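Side-chain contacts in uncharacterized protein (Enterococcus faecalis, PDB 3D3Y), which is of unknown function but belongs to the M16 peptidase family, carrying its inactive type of domain, and may bind a metal ion: residues Ile265-Asp269 and Ser270-Ala274; Gln276-Asn279 and Gly280-Gly284; Lys344-Glu347 and Leu348-Glu351; Ala397-Ile400 and Pro401-Gln404. One frame throughout, in Å; residues are numbered along the deposited sequence.

Contact 1 (Ile265-Asp269 and Ser270-Ala274); sequences IYYGD and SYYFA. With EDO (1,2-ethanediol), chain H.
Two successive beta turns, a type II turn from Tyr266 to Asp269 and a type I turn from Asp269 to Tyr272, lead the chain from strand 255-262 into helix 272-284, and across them the rings of Tyr267 and Tyr272 meet in a T-shaped (edge-to-face) pair. The edge of Tyr267 is directed at the face of Tyr272, with centroids 5.5 Å apart and planes at 72°. Tyr272 CG stands anti to its own N (chi1 178°), which lays the ring back along the turn, CD1 3.6 Å from Tyr267 CA. Phe311 meets Tyr267 from beyond the turns. Gly268 suits the third position of the type II turn, where its positive phi (82°) is easily reached without a side chain. Asp269 serves both turns: its carbonyl O accepts from Tyr272 N at 3.0 Å, while its carboxylate reaches back to the backbone of Tyr266, OD2 lying 2.8 Å from the donor N. That N-H arrives from above the carboxylate plane. The other oxygen, OD1, has a weak hydrogen bond from a 1,2-ethanediol molecule, probably a crystallisation additive. On the apolar side, Ile265 runs obliquely over the start of the helix, its CD1 4.0 Å from Tyr271 CB.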
loop_
_atom_site.group_PDB
_atom_site.type_symbol
_atom_site.label_atom_id
_atom_site.label_comp_id
_atom_site.label_asym_id
_atom_site.label_seq_id
_atom_site.Cartn_x
_atom_site.Cartn_y
_atom_site.Cartn_z
ATOM N N ILE A 265 17.295 -0.083 4.616
ATOM C CA ILE A 265 17.443 0.213 3.190
ATOM C C ILE A 265 16.125 0.719 2.601
ATOM O O ILE A 265 15.088 0.074 2.745
ATOM C CB ILE A 265 17.945 -1.010 2.384
ATOM C CG1 ILE A 265 19.372 -1.417 2.832
ATOM C CG2 ILE A 265 17.931 -0.717 0.874
ATOM C CD1 ILE A 265 19.712 -2.851 2.414
ATOM N N TYR A 266 16.193 1.850 1.897
ATOM C CA TYR A 266 14.987 2.557 1.440
ATOM C C TYR A 266 14.994 2.771 -0.045
ATOM O O TYR A 266 16.040 2.680 -0.697
ATOM C CB TYR A 266 14.823 3.902 2.170
ATOM C CG TYR A 266 14.558 3.684 3.650
ATOM C CD1 TYR A 266 13.259 3.703 4.150
ATOM C CD2 TYR A 266 15.603 3.418 4.534
ATOM C CE1 TYR A 266 13.003 3.466 5.497
ATOM C CE2 TYR A 266 15.364 3.181 5.896
ATOM C CZ TYR A 266 14.070 3.206 6.365
ATOM O OH TYR A 266 13.816 2.974 7.696
ATOM N N TYR A 267 13.814 3.050 -0.577
ATOM C CA TYR A 267 13.632 3.372 -1.973
ATOM C C TYR A 267 14.627 4.490 -2.311
ATOM O O TYR A 267 14.729 5.455 -1.571
ATOM C CB TYR A 267 12.215 3.882 -2.153
ATOM C CG TYR A 267 11.794 4.116 -3.563
ATOM C CD1 TYR A 267 11.258 3.085 -4.336
ATOM C CD2 TYR A 267 11.910 5.381 -4.121
ATOM C CE1 TYR A 267 10.836 3.328 -5.653
ATOM C CE2 TYR A 267 11.501 5.652 -5.413
ATOM C CZ TYR A 267 10.969 4.627 -6.185
ATOM O OH TYR A 267 10.552 4.953 -7.453
ATOM N N GLY A 268 15.364 4.341 -3.402
ATOM C CA GLY A 268 16.369 5.337 -3.777
ATOM C C GLY A 268 17.734 5.262 -3.084
ATOM O O GLY A 268 18.631 6.055 -3.393
ATOM N N ASP A 269 17.912 4.319 -2.163
ATOM C CA ASP A 269 19.207 4.140 -1.458
ATOM C C ASP A 269 20.198 3.345 -2.309
ATOM O O ASP A 269 19.809 2.592 -3.186
ATOM C CB ASP A 269 19.020 3.372 -0.147
ATOM C CG ASP A 269 18.592 4.260 1.024
ATOM O OD1 ASP A 269 18.515 5.487 0.844
ATOM O OD2 ASP A 269 18.304 3.708 2.124
ATOM N N SER A 270 21.479 3.487 -1.990
ATOM C CA SER A 270 22.562 2.757 -2.631
ATOM C C SER A 270 22.334 1.242 -2.799
ATOM O O SER A 270 22.535 0.723 -3.904
ATOM C CB SER A 270 23.856 3.030 -1.870
ATOM O OG SER A 270 24.120 4.446 -1.906
ATOM N N TYR A 271 21.903 0.571 -1.725
ATOM C CA TYR A 271 21.648 -0.867 -1.725
ATOM C C TYR A 271 20.217 -1.293 -2.051
ATOM O O TYR A 271 19.852 -2.476 -1.877
ATOM C CB TYR A 271 22.148 -1.515 -0.422
ATOM C CG TYR A 271 23.676 -1.582 -0.404
ATOM C CD1 TYR A 271 24.354 -2.643 -1.024
ATOM C CD2 TYR A 271 24.441 -0.560 0.179
ATOM C CE1 TYR A 271 25.768 -2.710 -1.048
ATOM C CE2 TYR A 271 25.854 -0.617 0.159
ATOM C CZ TYR A 271 26.498 -1.700 -0.463
ATOM O OH TYR A 271 27.881 -1.779 -0.495
ATOM N N TYR A 272 19.421 -0.357 -2.563
ATOM C CA TYR A 272 18.032 -0.680 -2.960
ATOM C C TYR A 272 17.970 -1.875 -3.910
ATOM O O TYR A 272 17.212 -2.817 -3.677
ATOM C CB TYR A 272 17.337 0.533 -3.573
ATOM C CG TYR A 272 15.911 0.228 -4.041
ATOM C CD1 TYR A 272 14.845 0.219 -3.143
ATOM C CD2 TYR A 272 15.656 -0.081 -5.376
ATOM C CE1 TYR A 272 13.511 -0.073 -3.587
ATOM C CE2 TYR A 272 14.362 -0.377 -5.832
ATOM C CZ TYR A 272 13.302 -0.385 -4.928
ATOM O OH TYR A 272 12.055 -0.639 -5.429
ATOM N N PHE A 273 18.718 -1.836 -5.017
ATOM C CA PHE A 273 18.646 -2.937 -5.995
ATOM C C PHE A 273 19.238 -4.250 -5.466
ATOM O O PHE A 273 18.650 -5.335 -5.656
ATOM C CB PHE A 273 19.277 -2.519 -7.348
ATOM C CG PHE A 273 18.435 -1.543 -8.083
ATOM C CD1 PHE A 273 17.413 -1.989 -8.930
ATOM C CD2 PHE A 273 18.598 -0.165 -7.877
ATOM C CE1 PHE A 273 16.580 -1.090 -9.573
ATOM C CE2 PHE A 273 17.761 0.750 -8.516
ATOM C CZ PHE A 273 16.766 0.289 -9.364
ATOM N N ALA A 274 20.386 -4.142 -4.786
ATOM C CA ALA A 274 20.994 -5.289 -4.082
ATOM C C ALA A 274 19.985 -5.977 -3.138
ATOM O O ALA A 274 19.967 -7.195 -3.010
ATOM C CB ALA A 274 22.234 -4.811 -3.283
HETATM C C1 EDO H . 22.768 4.826 1.731
HETATM O O1 EDO H . 23.651 3.709 1.649
HETATM C C2 EDO H . 22.388 5.143 0.307
HETATM O O2 EDO H . 21.456 6.208 0.271
#

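Contact 2 (Gln276-Asn279 and Gly280-Gly284)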
loop_
_atom_site.group_PDB
_atom_site.type_symbol
_atom_site.label_atom_id
_atom_site.label_comp_id
_atom_site.label_asym_id
_atom_site.label_seq_id
_atom_site.Cartn_x
_atom_site.Cartn_y
_atom_site.Cartn_z
ATOM N N GLN A 276 16.658 -5.943 -3.474
ATOM C CA GLN A 276 15.683 -6.613 -4.337
ATOM C C GLN A 276 16.172 -8.051 -4.632
ATOM O O GLN A 276 15.423 -9.017 -4.509
ATOM C CB GLN A 276 15.508 -5.817 -5.639
ATOM C CG GLN A 276 14.896 -4.416 -5.475
ATOM C CD GLN A 276 13.434 -4.488 -5.054
ATOM O OE1 GLN A 276 12.740 -5.482 -5.325
ATOM N NE2 GLN A 276 12.961 -3.453 -4.377
ATOM N N VAL A 277 17.441 -8.158 -4.999
ATOM C CA VAL A 277 18.031 -9.427 -5.371
ATOM C C VAL A 277 18.240 -10.282 -4.129
ATOM O O VAL A 277 17.898 -11.471 -4.149
ATOM C CB VAL A 277 19.342 -9.242 -6.200
ATOM C CG1 VAL A 277 20.004 -10.614 -6.529
ATOM C CG2 VAL A 277 19.047 -8.456 -7.493
ATOM N N PHE A 278 18.762 -9.687 -3.048
ATOM C CA PHE A 278 18.951 -10.456 -1.804
ATOM C C PHE A 278 17.641 -11.123 -1.391
ATOM O O PHE A 278 17.610 -12.318 -1.055
ATOM C CB PHE A 278 19.446 -9.578 -0.653
ATOM C CG PHE A 278 19.253 -10.232 0.690
ATOM C CD1 PHE A 278 20.215 -11.127 1.197
ATOM C CD2 PHE A 278 18.096 -9.991 1.432
ATOM C CE1 PHE A 278 20.021 -11.771 2.440
ATOM C CE2 PHE A 278 17.890 -10.631 2.664
ATOM C CZ PHE A 278 18.868 -11.511 3.180
ATOM N N ASN A 279 16.555 -10.347 -1.445
ATOM C CA ASN A 279 15.253 -10.840 -1.022
ATOM C C ASN A 279 14.814 -12.021 -1.849
ATOM O O ASN A 279 14.306 -13.018 -1.300
ATOM C CB ASN A 279 14.162 -9.760 -1.046
ATOM C CG ASN A 279 12.817 -10.322 -0.600
ATOM O OD1 ASN A 279 11.844 -10.374 -1.387
ATOM N ND2 ASN A 279 12.772 -10.791 0.643
ATOM N N GLY A 280 15.016 -11.925 -3.167
ATOM C CA GLY A 280 14.678 -13.020 -4.064
ATOM C C GLY A 280 15.444 -14.294 -3.755
ATOM O O GLY A 280 14.870 -15.378 -3.821
ATOM N N ILE A 281 16.731 -14.166 -3.399
ATOM C CA ILE A 281 17.586 -15.340 -3.159
ATOM C C ILE A 281 17.273 -15.960 -1.800
ATOM O O ILE A 281 17.390 -17.177 -1.617
ATOM C CB ILE A 281 19.075 -14.924 -3.221
ATOM C CG1 ILE A 281 19.497 -14.622 -4.665
ATOM C CG2 ILE A 281 20.002 -15.982 -2.614
ATOM C CD1 ILE A 281 20.800 -13.746 -4.720
ATOM N N PHE A 282 16.929 -15.105 -0.839
ATOM C CA PHE A 282 16.701 -15.525 0.560
ATOM C C PHE A 282 15.366 -16.289 0.688
ATOM O O PHE A 282 15.350 -17.474 1.041
ATOM C CB PHE A 282 16.815 -14.301 1.501
ATOM C CG PHE A 282 16.677 -14.613 2.978
ATOM C CD1 PHE A 282 17.295 -15.739 3.562
ATOM C CD2 PHE A 282 15.968 -13.744 3.803
ATOM C CE1 PHE A 282 17.176 -16.012 4.956
ATOM C CE2 PHE A 282 15.828 -13.992 5.172
ATOM C CZ PHE A 282 16.460 -15.117 5.772
ATOM N N GLY A 283 14.258 -15.651 0.332
ATOM C CA GLY A 283 12.945 -16.273 0.481
ATOM C C GLY A 283 11.892 -15.745 -0.475
ATOM O O GLY A 283 10.730 -16.051 -0.320
ATOM N N GLY A 284 12.282 -14.955 -1.476
ATOM C CA GLY A 284 11.289 -14.228 -2.281
ATOM C C GLY A 284 10.585 -15.055 -3.345
ATOM O O GLY A 284 9.413 -14.795 -3.694
#
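The carbonyl O of Asn279, near the C-terminal end of helix 272-284, is gripped by two backbone N-H groups: Gly283 N gives a straight bond of 3.1 Å (N-H...O angle 165°), and Gly284 N a weak, bent one of 2.8 Å. The second spans five residues and marks a wider pi-type turn. Glycine fits here, since Gly284, with no CB, can bring its backbone this close to Asn279 O. Before the widening the i to i+4 bonds continue, with Gly280 N bonded to Gln276 O at 3.2 Å, Ile281 N to Val277 O at 3.0 Å and Phe282 N to Phe278 O at 2.9 Å.

Two pairs of side chains, each one helical turn apart, make the apolar contacts. Phe278 and Phe282 lie alongside each other and point the same way. The first torsion of Phe278 (chi1 163°, CG anti to N) carries its ring along the helix toward the next turn, where CB of Phe282 sits over one face of it, toward the rim, in a CH-pi contact 4.1 Å from the centroid. The rings themselves meet obliquely. Large flat side chains suit this side of the helix, which faces the sheet at Met315 and helix 326-341 at Ile340. The branched pair serves another side, where Val277 and Ile281 pack on Thr353 of helix 347-364 and Ile403 of helix 400-409. Within this pair, Val277 CG1 meets the tip of Ile281, CD1, at 3.7 Å.

Contact 3 (Lys344-Glu347 and Leu348-Glu351)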
loop_
_atom_site.group_PDB
_atom_site.type_symbol
_atom_site.label_atom_id
_atom_site.label_comp_id
_atom_site.label_asym_id
_atom_site.label_seq_id
_atom_site.Cartn_x
_atom_site.Cartn_y
_atom_site.Cartn_z
ATOM N N LYS A 344 27.780 -17.798 -0.218
ATOM C CA LYS A 344 27.542 -19.149 -0.690
ATOM C C LYS A 344 26.302 -19.122 -1.597
ATOM O O LYS A 344 25.208 -19.585 -1.216
ATOM C CB LYS A 344 27.392 -20.123 0.479
ATOM C CG LYS A 344 28.731 -20.399 1.221
ATOM C CD LYS A 344 28.549 -21.049 2.599
ATOM C CE LYS A 344 28.156 -22.534 2.476
ATOM N NZ LYS A 344 27.674 -23.053 3.789
ATOM N N ILE A 345 26.489 -18.547 -2.793
ATOM C CA ILE A 345 25.373 -18.228 -3.709
ATOM C C ILE A 345 25.703 -18.724 -5.110
ATOM O O ILE A 345 26.723 -18.350 -5.690
ATOM C CB ILE A 345 25.091 -16.697 -3.749
ATOM C CG1 ILE A 345 24.797 -16.177 -2.343
ATOM C CG2 ILE A 345 23.908 -16.380 -4.643
ATOM C CD1 ILE A 345 24.789 -14.658 -2.221
ATOM N N ARG A 346 24.847 -19.587 -5.641
ATOM C CA ARG A 346 25.106 -20.197 -6.931
ATOM C C ARG A 346 24.718 -19.235 -8.034
ATOM O O ARG A 346 23.822 -18.414 -7.850
ATOM C CB ARG A 346 24.276 -21.470 -7.075
ATOM C CG ARG A 346 24.595 -22.537 -6.026
ATOM C CD ARG A 346 23.534 -23.647 -6.009
ATOM N NE ARG A 346 23.014 -23.991 -7.346
ATOM C CZ ARG A 346 23.725 -24.497 -8.363
ATOM N NH1 ARG A 346 23.115 -24.761 -9.519
ATOM N NH2 ARG A 346 25.039 -24.725 -8.246
ATOM N N GLU A 347 25.357 -19.375 -9.192
ATOM C CA GLU A 347 25.015 -18.545 -10.338
ATOM C C GLU A 347 23.547 -18.620 -10.708
ATOM O O GLU A 347 22.946 -17.614 -11.030
ATOM C CB GLU A 347 25.891 -18.872 -11.540
ATOM C CG GLU A 347 27.210 -18.081 -11.539
ATOM C CD GLU A 347 27.046 -16.607 -11.100
ATOM O OE1 GLU A 347 26.135 -15.911 -11.641
ATOM O OE2 GLU A 347 27.835 -16.164 -10.216
ATOM N N LEU A 348 22.961 -19.804 -10.627
ATOM C CA LEU A 348 21.573 -19.962 -11.022
ATOM C C LEU A 348 20.635 -19.245 -10.039
ATOM O O LEU A 348 19.665 -18.628 -10.458
ATOM C CB LEU A 348 21.209 -21.447 -11.190
ATOM C CG LEU A 348 19.784 -21.703 -11.700
ATOM C CD1 LEU A 348 19.603 -21.248 -13.177
ATOM C CD2 LEU A 348 19.368 -23.179 -11.521
ATOM N N GLU A 349 20.927 -19.316 -8.738
ATOM C CA GLU A 349 20.176 -18.526 -7.751
ATOM C C GLU A 349 20.051 -17.040 -8.151
ATOM O O GLU A 349 18.951 -16.493 -8.179
ATOM C CB GLU A 349 20.808 -18.647 -6.353
ATOM C CG GLU A 349 20.590 -20.013 -5.724
ATOM C CD GLU A 349 21.268 -20.134 -4.389
ATOM O OE1 GLU A 349 22.480 -19.876 -4.304
ATOM O OE2 GLU A 349 20.596 -20.521 -3.429
ATOM N N ILE A 350 21.172 -16.402 -8.468
ATOM C CA ILE A 350 21.172 -14.958 -8.797
ATOM C C ILE A 350 20.495 -14.707 -10.132
ATOM O O ILE A 350 19.700 -13.768 -10.244
ATOM C CB ILE A 350 22.594 -14.365 -8.878
ATOM C CG1 ILE A 350 23.395 -14.686 -7.639
ATOM C CG2 ILE A 350 22.567 -12.831 -8.989
ATOM C CD1 ILE A 350 24.828 -14.882 -7.983
ATOM N N GLU A 351 20.819 -15.534 -11.129
ATOM C CA GLU A 351 20.331 -15.367 -12.497
ATOM C C GLU A 351 18.807 -15.519 -12.520
ATOM O O GLU A 351 18.101 -14.696 -13.113
ATOM C CB GLU A 351 20.959 -16.415 -13.453
ATOM C CG GLU A 351 22.461 -16.207 -13.804
ATOM C CD GLU A 351 23.042 -17.312 -14.756
ATOM O OE1 GLU A 351 22.408 -18.401 -14.936
ATOM O OE2 GLU A 351 24.136 -17.077 -15.335
#
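Ile345 and Ile350 form the tight side of this helix start: Ile345 CG2 presses against Ile350 CG1 at 3.5 Å, closer than usual van der Waals contact, with the two side chains crossing at about a right angle. Branched aliphatic residues suit this inner side, because both also pack on Ile281 of helix 272-284. The outer side is looser and largely polar. There the Arg346 side chain runs alongside Leu348, pointing the same way, NH1 no nearer than 4.2 Å to CB. Glu347 OE1 and Glu351 OE2, 4.4 Å apart, bring like charges together, which probably disfavours a closer approach.

Between the two sides Glu349 folds back over the first turn. Its CG lies beside its own N (chi1 -72°) and the chain then runs extended, bringing OE1 to 2.7 Å from Arg346 N. The bond is nearly straight, 168°, and uses the anti lone pair of OE1; OE2 forms a salt bridge with Lys289, so both oxygens are held. Glu351 N closes the next turn on Glu347 O at 3.0 Å. Glu349 thus makes one of the two bonds of a capping box; arginine at the N-cap offers no reciprocal acceptor, leaving a glutamate-capped N-terminus of helix 347-364.

Contact 4 (Ala397-Ile400 and Pro401-Gln404); sequences AVTI and PEIQ
The carboxylate of Glu402 is met above its plane by the N-H of Thr399: OE1 accepts it at 3.1 Å, the donor lying 42° out of the plane. The other oxygen, OE2, accepts a hydrogen bond from a water that also donates to Ala397 O, bridging the acid to that carbonyl. Thr399 is the N-cap of helix 400-409. Its OG1, set between backbone N and carbonyl carbon (chi1 68°), is placed to receive a weak bond of 3.4 Å from Glu402 N. These reciprocal bonds make a capping box, for which threonine supplies the short acceptor and glutamate the longer reach.

Val398 crosses Ile403 at about a right angle, CG1 of each meeting at 3.7 Å, and both pack on Val277 of helix 272-284. Pro401 suits the first turn, where its nitrogen has no hydrogen to leave without an acceptor. Ile400 O is taken by Gln404 N at 2.8 Å, and Gln404 NE2 bonds to Arg341 O. The chemistry implies a helix start at which side chains accept from the N-H of Thr399 and, weakly, from that of Glu402, with a negative carboxylate probably interacting favourably with the positive end of the helix dipole.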
loop_
_atom_site.group_PDB
_atom_site.type_symbol
_atom_site.label_atom_id
_atom_site.label_comp_id
_atom_site.label_asym_id
_atom_site.label_seq_id
_atom_site.Cartn_x
_atom_site.Cartn_y
_atom_site.Cartn_z
ATOM N N ALA A 397 23.154 -5.457 -12.842
ATOM C CA ALA A 397 24.500 -5.177 -12.345
ATOM C C ALA A 397 24.763 -5.609 -10.901
ATOM O O ALA A 397 25.916 -5.513 -10.430
ATOM C CB ALA A 397 24.850 -3.684 -12.522
ATOM N N VAL A 398 23.718 -6.048 -10.187
ATOM C CA VAL A 398 23.908 -6.485 -8.801
ATOM C C VAL A 398 24.939 -7.612 -8.721
ATOM O O VAL A 398 24.851 -8.581 -9.469
ATOM C CB VAL A 398 22.578 -6.890 -8.087
ATOM C CG1 VAL A 398 22.863 -7.405 -6.659
ATOM C CG2 VAL A 398 21.587 -5.700 -8.047
ATOM N N THR A 399 25.898 -7.467 -7.804
ATOM C CA THR A 399 26.976 -8.450 -7.603
ATOM C C THR A 399 26.812 -9.212 -6.290
ATOM O O THR A 399 26.042 -8.806 -5.420
ATOM C CB THR A 399 28.350 -7.781 -7.628
ATOM O OG1 THR A 399 28.478 -6.961 -6.472
ATOM C CG2 THR A 399 28.518 -6.905 -8.879
ATOM N N ILE A 400 27.523 -10.332 -6.152
ATOM C CA ILE A 400 27.463 -11.122 -4.926
ATOM C C ILE A 400 27.937 -10.327 -3.712
ATOM O O ILE A 400 27.261 -10.366 -2.681
ATOM C CB ILE A 400 28.180 -12.479 -5.076
ATOM C CG1 ILE A 400 27.294 -13.420 -5.910
ATOM C CG2 ILE A 400 28.488 -13.130 -3.708
ATOM C CD1 ILE A 400 28.040 -14.714 -6.377
ATOM N N PRO A 401 29.087 -9.609 -3.824
ATOM C CA PRO A 401 29.541 -8.772 -2.701
ATOM C C PRO A 401 28.475 -7.768 -2.229
ATOM O O PRO A 401 28.334 -7.552 -1.015
ATOM C CB PRO A 401 30.819 -8.097 -3.245
ATOM C CG PRO A 401 31.366 -9.119 -4.241
ATOM C CD PRO A 401 30.078 -9.627 -4.915
ATOM N N GLU A 402 27.688 -7.215 -3.152
ATOM C CA GLU A 402 26.589 -6.324 -2.748
ATOM C C GLU A 402 25.491 -7.046 -1.986
ATOM O O GLU A 402 24.935 -6.496 -1.003
ATOM C CB GLU A 402 25.969 -5.619 -3.943
ATOM C CG GLU A 402 26.906 -4.533 -4.574
ATOM C CD GLU A 402 26.340 -3.991 -5.889
ATOM O OE1 GLU A 402 25.528 -4.717 -6.529
ATOM O OE2 GLU A 402 26.690 -2.853 -6.288
ATOM N N ILE A 403 25.186 -8.268 -2.430
ATOM C CA ILE A 403 24.190 -9.115 -1.760
ATOM C C ILE A 403 24.645 -9.501 -0.355
ATOM O O ILE A 403 23.812 -9.504 0.599
ATOM C CB ILE A 403 23.878 -10.379 -2.617
ATOM C CG1 ILE A 403 23.323 -9.983 -4.006
ATOM C CG2 ILE A 403 22.924 -11.345 -1.845
ATOM C CD1 ILE A 403 23.418 -11.041 -5.083
ATOM N N GLN A 404 25.938 -9.838 -0.222
ATOM C CA GLN A 404 26.541 -10.192 1.064
ATOM C C GLN A 404 26.469 -9.006 2.020
ATOM O O GLN A 404 26.175 -9.169 3.223
ATOM C CB GLN A 404 28.030 -10.578 0.912
ATOM C CG GLN A 404 28.336 -11.842 0.132
ATOM C CD GLN A 404 29.834 -12.081 0.018
ATOM O OE1 GLN A 404 30.444 -11.761 -1.013
ATOM N NE2 GLN A 404 30.436 -12.632 1.065
HETATM O O HOH W 1 26.517 -3.256 -9.083
#

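Contacts 2, 3 and 4 share an apolar core formed by three helices. Their centres are 11 to 12 Å apart, and at the junction Ile281 CD1 of contact 2 lies 4.0 Å from Ile350 CG1 of contact 3 and 3.8 Å from Ile403 CD1 of contact 4. Contacts 3 and 4 meet at Ile350 CD1 and Ile400 CG1, 3.5 Å apart, so two helix starts with similar glutamate capping lie side by side. Contact 1 begins the helix that contact 2 continues, their centres 14 Å apart; it touches contact 4 where Ala274 CB meets Glu402 CB at 3.9 Å, but stays about 9 Å from contact 3 between nearest atoms. The ethanediol belongs to contact 1 and marks no known site.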